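Local coordinates for protein 2-dehydro-3-deoxy-d-gluconate/2-dehydro-3-deoxy-phosphogluconate aldolase (PDB 4UXD) that is an aldolase of the dihydrodipicolinate synthetase family, built as a TIM barrel and assembled from four chains, at residues A[74-79]-A[103-108]. Sequence-based numbering, arbitrary orientation.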
loop_
_atom_site.group_PDB
_atom_site.type_symbol
_atom_site.label_atom_id
_atom_site.label_comp_id
_atom_site.label_asym_id
_atom_site.label_seq_id
_atom_site.Cartn_x
_atom_site.Cartn_y
_atom_site.Cartn_z
ATOM N N PHE A 74 -25.060 -9.771 -7.584
ATOM C CA PHE A 74 -26.465 -10.149 -7.693
ATOM C C PHE A 74 -27.383 -9.117 -7.063
ATOM O O PHE A 74 -26.972 -8.337 -6.193
ATOM C CB PHE A 74 -26.706 -11.518 -7.034
ATOM C CG PHE A 74 -25.901 -12.631 -7.639
ATOM C CD1 PHE A 74 -26.267 -13.193 -8.844
ATOM C CD2 PHE A 74 -24.765 -13.105 -7.005
ATOM C CE1 PHE A 74 -25.517 -14.201 -9.395
ATOM C CE2 PHE A 74 -24.009 -14.114 -7.563
ATOM C CZ PHE A 74 -24.385 -14.661 -8.753
ATOM N N THR A 75 -28.638 -9.135 -7.499
ATOM C CA THR A 75 -29.669 -8.271 -6.934
ATOM C C THR A 75 -30.085 -8.765 -5.567
ATOM O O THR A 75 -29.888 -9.926 -5.222
ATOM C CB THR A 75 -30.938 -8.219 -7.819
ATOM O OG1 THR A 75 -31.554 -9.513 -7.839
ATOM C CG2 THR A 75 -30.601 -7.798 -9.229
ATOM N N LEU A 76 -30.688 -7.884 -4.793
ATOM C CA LEU A 76 -31.331 -8.293 -3.557
ATOM C C LEU A 76 -32.353 -9.412 -3.805
ATOM O O LEU A 76 -32.429 -10.372 -3.049
ATOM C CB LEU A 76 -32.010 -7.091 -2.913
ATOM C CG LEU A 76 -32.532 -7.276 -1.496
ATOM C CD1 LEU A 76 -31.394 -7.604 -0.516
ATOM C CD2 LEU A 76 -33.296 -6.026 -1.080
ATOM N N LYS A 77 -33.126 -9.296 -4.882
ATOM C CA LYS A 77 -34.123 -10.306 -5.205
ATOM C C LYS A 77 -33.499 -11.652 -5.561
ATOM O O LYS A 77 -33.925 -12.688 -5.050
ATOM C CB LYS A 77 -35.012 -9.812 -6.342
ATOM C CG LYS A 77 -35.900 -8.635 -5.940
ATOM C CD LYS A 77 -36.638 -8.055 -7.129
ATOM C CE LYS A 77 -37.490 -6.881 -6.719
ATOM N NZ LYS A 77 -37.736 -5.952 -7.857
ATOM N N GLU A 78 -32.492 -11.649 -6.427
ATOM C CA GLU A 78 -31.750 -12.882 -6.738
ATOM C C GLU A 78 -31.137 -13.541 -5.513
ATOM O O GLU A 78 -30.981 -14.765 -5.462
ATOM C CB GLU A 78 -30.627 -12.602 -7.726
ATOM C CG GLU A 78 -31.069 -12.375 -9.145
ATOM C CD GLU A 78 -29.947 -11.837 -9.996
ATOM O OE1 GLU A 78 -29.257 -10.896 -9.538
ATOM O OE2 GLU A 78 -29.735 -12.367 -11.102
ATOM N N ARG A 79 -30.772 -12.721 -4.531
ATOM C CA ARG A 79 -30.082 -13.221 -3.357
ATOM C C ARG A 79 -31.086 -13.850 -2.403
ATOM O O ARG A 79 -30.849 -14.934 -1.879
ATOM C CB ARG A 79 -29.287 -12.107 -2.668
ATOM C CG ARG A 79 -27.999 -11.727 -3.426
ATOM C CD ARG A 79 -27.301 -10.542 -2.784
ATOM N NE ARG A 79 -26.626 -10.932 -1.551
ATOM C CZ ARG A 79 -26.276 -10.083 -0.590
ATOM N NH1 ARG A 79 -26.553 -8.792 -0.721
ATOM N NH2 ARG A 79 -25.655 -10.525 0.505
ATOM N N ILE A 103 -27.366 -0.822 5.005
ATOM C CA ILE A 103 -27.885 -1.422 6.230
ATOM C C ILE A 103 -29.328 -1.929 6.005
ATOM O O ILE A 103 -29.762 -2.879 6.659
ATOM C CB ILE A 103 -27.836 -0.426 7.433
ATOM C CG1 ILE A 103 -28.381 -1.098 8.690
ATOM C CG2 ILE A 103 -28.655 0.812 7.156
ATOM C CD1 ILE A 103 -28.088 -0.357 9.964
ATOM N N ASN A 104 -30.054 -1.325 5.061
ATOM C CA ASN A 104 -31.414 -1.775 4.733
ATOM C C ASN A 104 -31.453 -3.147 4.085
ATOM O O ASN A 104 -32.381 -3.911 4.324
ATOM C CB ASN A 104 -32.108 -0.795 3.797
ATOM C CG ASN A 104 -32.599 0.440 4.509
ATOM O OD1 ASN A 104 -32.037 0.858 5.522
ATOM N ND2 ASN A 104 -33.654 1.038 3.978
ATOM N N GLU A 105 -30.462 -3.462 3.252
ATOM C CA GLU A 105 -30.455 -4.754 2.575
ATOM C C GLU A 105 -30.094 -5.853 3.573
ATOM O O GLU A 105 -30.637 -6.953 3.515
ATOM C CB GLU A 105 -29.487 -4.756 1.384
ATOM C CG GLU A 105 -29.873 -3.812 0.260
ATOM C CD GLU A 105 -28.992 -3.970 -0.957
ATOM O OE1 GLU A 105 -27.816 -4.347 -0.795
ATOM O OE2 GLU A 105 -29.488 -3.738 -2.080
ATOM N N VAL A 106 -29.205 -5.535 4.506
ATOM C CA VAL A 106 -28.797 -6.482 5.532
ATOM C C VAL A 106 -30.000 -6.877 6.411
ATOM O O VAL A 106 -30.276 -8.063 6.588
ATOM C CB VAL A 106 -27.644 -5.903 6.432
ATOM C CG1 VAL A 106 -27.136 -6.940 7.402
ATOM C CG2 VAL A 106 -26.477 -5.414 5.587
ATOM N N ASN A 107 -30.709 -5.885 6.950
ATOM C CA ASN A 107 -31.879 -6.134 7.794
ATOM C C ASN A 107 -32.900 -6.974 7.073
ATOM O O ASN A 107 -33.438 -7.928 7.624
ATOM C CB ASN A 107 -32.532 -4.828 8.228
ATOM C CG ASN A 107 -31.663 -4.027 9.152
ATOM O OD1 ASN A 107 -30.863 -4.581 9.910
ATOM N ND2 ASN A 107 -31.803 -2.713 9.094
ATOM N N GLU A 108 -33.165 -6.608 5.829
ATOM C CA GLU A 108 -34.062 -7.373 4.976
ATOM C C GLU A 108 -33.579 -8.819 4.818
ATOM O O GLU A 108 -34.331 -9.751 5.110
ATOM C CB GLU A 108 -34.183 -6.685 3.617
ATOM C CG GLU A 108 -35.370 -7.115 2.759
ATOM C CD GLU A 108 -35.679 -6.112 1.648
ATOM O OE1 GLU A 108 -35.368 -4.916 1.819
ATOM O OE2 GLU A 108 -36.226 -6.507 0.599
#
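Two neighbouring outer helices of the TIM barrel meet near their N-terminal ends, where Leu76 of helix 76-88 reaches over to Glu105 and Glu108 of helix 103-115. The backbones stay apart, with CA of Leu76 and CA of Glu105 7.1 Å from each other. Leu76 spans the gap with its two methyl groups. Its CG lies anti to the backbone N (chi1 -170°), which carries the fork toward the second helix. CD1 rests on the aliphatic base of Glu105, 3.9 Å from its CB. CD2 lies against the carboxylate of Glu108 in van der Waals contact, 3.4 Å from OE2. No polar bond joins the two segments. Both glutamates come from the same side of helix 103-115, one turn apart, and Leu76 lies across each of them at a slant.

The polar ends find partners next to the contact: Glu108 OE2 forms a salt bridge with Lys80, and Glu105 OE1 is hydrogen-bonded to Ser100. Arg79 NH1 is 4.6 Å from Glu105 OE1, not in contact, though the opposite charges may attract weakly.

Leu76 directly follows the N-cap Thr75, which forms a capping box with Glu78. Glu78 N donates to Thr75 OG1 at 2.7 Å, and Thr75 N donates to Glu78 OE1 at 2.8 Å. The second bond is almost straight, at 178°, and meets the oxygen nearly along its C-O axis. Asn104 of the second subunit packs on Thr75 and Glu78. Such side-by-side packing of successive helices, with strand 95-97 between them in sequence, belongs to the outer helical layer of a beta/alpha barrel.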